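Long-range contact in 7,8-dihydro-6-hydroxymethylpterin pyrophosphokinase-dihydropteroate synthase (Plasmodium falciparum, PDB 6JWS), which probably makes the pterin diphosphate from hydroxymethyldihydropterin and ATP, then joins it to 4-aminobenzoate to give dihydropteroate, two successive steps of folate synthesis: residues Ile224-Asn229 with Asp311-Leu316. The protein carries 1 engineered substitution. Numbering follows the deposited sequence.
Sequences IKLEKN and DNIEFL. With ATP (adenosine-5'-triphosphate), chain J.
Ile224 and Glu314 have the nearest CA atoms of the two segments, 5.2 Å apart, and are joined by a weak hydrogen bond from Ile224 N to Glu314 O, bent to 124° at the hydrogen. Ile224 carries most of the apolar contact. Its CG2 meets Ile313 CG2 at 4.1 Å, while chi1 sets CG1 anti to the carbonyl carbon and an extended chi2 (173°) carries CD1 to 3.7 Å from Phe315 CA and against Leu316 CB. Leu226 adds a looser touch of CD1 on Ile313 CD1.

The ATP ribose is gripped mainly by the backbone of 311-316. Glu314 N points nearly straight at O3' (3.1 Å, 165°), O3' donates to Asn312 O, and Phe315 N donates to O2'. The Phe315 ring offers one face to the nucleotide, C8 standing 3.4 Å above its plane toward the rim. Ile224 thus packs behind a loop that forms part of the nucleotide pocket of the pyrophosphokinase domain.

Ile313 also rests on Leu181 and Lys185 of helix 177-190. The segment 224-229 runs into helix 228-236, with Glu227 at its N-cap position, whereas Leu316 begins strand 316-318, which pairs antiparallel with strand 219-221.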
loop_
_atom_site.group_PDB
_atom_site.type_symbol
_atom_site.label_atom_id
_atom_site.label_comp_id
_atom_site.label_asym_id
_atom_site.label_seq_id
_atom_site.Cartn_x
_atom_site.Cartn_y
_atom_site.Cartn_z
ATOM N N ILE B 224 -4.436 16.683 -56.080
ATOM C CA ILE B 224 -4.172 18.081 -55.801
ATOM C C ILE B 224 -2.745 18.390 -56.246
ATOM O O ILE B 224 -1.779 17.814 -55.735
ATOM C CB ILE B 224 -4.430 18.419 -54.313
ATOM C CG1 ILE B 224 -5.896 18.197 -53.922
ATOM C CG2 ILE B 224 -3.971 19.836 -53.985
ATOM C CD1 ILE B 224 -6.188 18.339 -52.439
ATOM N N LYS B 225 -2.657 19.286 -57.235
ATOM C CA LYS B 225 -1.406 19.839 -57.722
ATOM C C LYS B 225 -1.546 21.358 -57.710
ATOM O O LYS B 225 -2.149 21.942 -58.608
ATOM C CB LYS B 225 -1.085 19.281 -59.115
ATOM C CG LYS B 225 0.111 19.903 -59.832
ATOM C CD LYS B 225 1.442 19.217 -59.570
ATOM C CE LYS B 225 2.558 19.748 -60.448
ATOM N NZ LYS B 225 3.684 18.791 -60.551
ATOM N N LEU B 226 -1.028 21.975 -56.646
ATOM C CA LEU B 226 -1.054 23.421 -56.508
ATOM C C LEU B 226 0.260 23.970 -57.053
ATOM O O LEU B 226 1.332 23.502 -56.671
ATOM C CB LEU B 226 -1.223 23.785 -55.028
ATOM C CG LEU B 226 -2.494 23.290 -54.336
ATOM C CD1 LEU B 226 -2.344 23.387 -52.827
ATOM C CD2 LEU B 226 -3.719 24.069 -54.796
ATOM N N GLU B 227 0.159 24.954 -57.955
ATOM C CA GLU B 227 1.334 25.628 -58.483
ATOM C C GLU B 227 1.889 26.561 -57.410
ATOM O O GLU B 227 1.137 27.051 -56.570
ATOM C CB GLU B 227 1.004 26.372 -59.781
ATOM C CG GLU B 227 1.382 25.602 -61.038
ATOM C CD GLU B 227 0.505 24.409 -61.390
ATOM O OE1 GLU B 227 -0.680 24.625 -61.720
ATOM O OE2 GLU B 227 1.008 23.265 -61.334
ATOM N N LYS B 228 3.208 26.785 -57.456
ATOM C CA LYS B 228 3.912 27.666 -56.536
ATOM C C LYS B 228 3.201 29.019 -56.455
ATOM O O LYS B 228 3.181 29.648 -55.399
ATOM C CB LYS B 228 5.372 27.842 -56.971
ATOM C CG LYS B 228 6.124 26.563 -57.320
ATOM C CD LYS B 228 7.319 26.778 -58.231
ATOM C CE LYS B 228 6.929 27.042 -59.672
ATOM N NZ LYS B 228 8.047 27.621 -60.456
ATOM N N ASN B 229 2.628 29.459 -57.581
ATOM C CA ASN B 229 1.835 30.677 -57.655
ATOM C C ASN B 229 0.757 30.643 -56.571
ATOM O O ASN B 229 0.665 31.561 -55.759
ATOM C CB ASN B 229 1.267 30.892 -59.067
ATOM C CG ASN B 229 0.204 31.971 -59.161
ATOM O OD1 ASN B 229 -0.964 31.678 -59.422
ATOM N ND2 ASN B 229 0.596 33.220 -58.956
ATOM N N ASP B 311 4.669 19.367 -53.789
ATOM C CA ASP B 311 4.324 17.964 -53.957
ATOM C C ASP B 311 3.673 17.410 -52.691
ATOM O O ASP B 311 3.044 16.352 -52.738
ATOM C CB ASP B 311 5.551 17.137 -54.359
ATOM C CG ASP B 311 5.727 16.989 -55.861
ATOM O OD1 ASP B 311 4.765 16.542 -56.523
ATOM O OD2 ASP B 311 6.825 17.319 -56.359
ATOM N N ASN B 312 3.808 18.147 -51.579
ATOM C CA ASN B 312 3.548 17.631 -50.243
ATOM C C ASN B 312 2.060 17.377 -50.013
ATOM O O ASN B 312 1.711 16.516 -49.211
ATOM C CB ASN B 312 4.186 18.494 -49.149
ATOM C CG ASN B 312 5.656 18.187 -48.941
ATOM O OD1 ASN B 312 6.104 17.064 -49.176
ATOM N ND2 ASN B 312 6.414 19.175 -48.494
ATOM N N ILE B 313 1.198 18.114 -50.724
ATOM C CA ILE B 313 -0.238 17.998 -50.549
ATOM C C ILE B 313 -0.816 17.220 -51.727
ATOM O O ILE B 313 -1.097 17.781 -52.783
ATOM C CB ILE B 313 -0.898 19.381 -50.385
ATOM C CG1 ILE B 313 -0.261 20.177 -49.245
ATOM C CG2 ILE B 313 -2.401 19.239 -50.199
ATOM C CD1 ILE B 313 -0.864 21.548 -49.043
ATOM N N GLU B 314 -1.001 15.916 -51.513
ATOM C CA GLU B 314 -1.458 15.012 -52.552
ATOM C C GLU B 314 -2.982 14.945 -52.539
ATOM O O GLU B 314 -3.595 14.775 -53.585
ATOM C CB GLU B 314 -0.831 13.627 -52.372
ATOM C CG GLU B 314 0.691 13.641 -52.421
ATOM C CD GLU B 314 1.347 12.400 -53.007
ATOM O OE1 GLU B 314 0.834 11.288 -52.763
ATOM O OE2 GLU B 314 2.366 12.549 -53.717
ATOM N N PHE B 315 -3.580 15.056 -51.346
ATOM C CA PHE B 315 -5.028 14.998 -51.205
ATOM C C PHE B 315 -5.432 15.643 -49.881
ATOM O O PHE B 315 -4.577 15.927 -49.049
ATOM C CB PHE B 315 -5.542 13.560 -51.361
ATOM C CG PHE B 315 -5.211 12.625 -50.223
ATOM C CD1 PHE B 315 -3.953 12.052 -50.110
ATOM C CD2 PHE B 315 -6.161 12.322 -49.255
ATOM C CE1 PHE B 315 -3.655 11.193 -49.060
ATOM C CE2 PHE B 315 -5.861 11.463 -48.204
ATOM C CZ PHE B 315 -4.610 10.898 -48.107
ATOM N N LEU B 316 -6.734 15.894 -49.717
ATOM C CA LEU B 316 -7.265 16.401 -48.468
ATOM C C LEU B 316 -8.410 15.517 -47.987
ATOM O O LEU B 316 -9.418 15.375 -48.673
ATOM C CB LEU B 316 -7.745 17.846 -48.649
ATOM C CG LEU B 316 -8.223 18.521 -47.361
ATOM C CD1 LEU B 316 -7.072 18.675 -46.371
ATOM C CD2 LEU B 316 -8.877 19.866 -47.647
HETATM P PG ATP J . -1.530 11.778 -43.140
HETATM O O1G ATP J . -1.461 10.820 -41.965
HETATM O O2G ATP J . -2.686 11.476 -44.079
HETATM O O3G ATP J . -1.515 13.224 -42.689
HETATM P PB ATP J . 1.248 10.815 -43.758
HETATM O O1B ATP J . 1.830 10.442 -45.078
HETATM O O2B ATP J . 1.156 9.784 -42.676
HETATM O O3B ATP J . -0.180 11.505 -44.011
HETATM P PA ATP J . 2.187 13.586 -43.614
HETATM O O1A ATP J . 1.343 14.405 -42.686
HETATM O O2A ATP J . 3.629 13.950 -43.764
HETATM O O3A ATP J . 2.082 12.049 -43.177
HETATM O "O5'" ATP J . 1.501 13.537 -45.066
HETATM C "C5'" ATP J . 0.224 14.203 -45.243
HETATM C "C4'" ATP J . -0.343 13.844 -46.592
HETATM O "O4'" ATP J . -1.740 13.468 -46.460
HETATM C "C3'" ATP J . -0.314 14.974 -47.626
HETATM O "O3'" ATP J . -0.076 14.413 -48.912
HETATM C "C2'" ATP J . -1.692 15.617 -47.442
HETATM O "O2'" ATP J . -2.223 16.247 -48.584
HETATM C "C1'" ATP J . -2.560 14.406 -47.127
HETATM N N9 ATP J . -3.715 14.732 -46.289
HETATM C C8 ATP J . -5.019 14.400 -46.554
HETATM N N7 ATP J . -5.846 14.820 -45.626
HETATM C C5 ATP J . -5.030 15.437 -44.686
HETATM C C6 ATP J . -5.312 16.065 -43.458
HETATM N N6 ATP J . -6.540 16.181 -42.968
HETATM N N1 ATP J . -4.267 16.585 -42.763
HETATM C C2 ATP J . -3.033 16.467 -43.274
HETATM N N3 ATP J . -2.654 15.893 -44.416
HETATM C C4 ATP J . -3.713 15.393 -45.085
#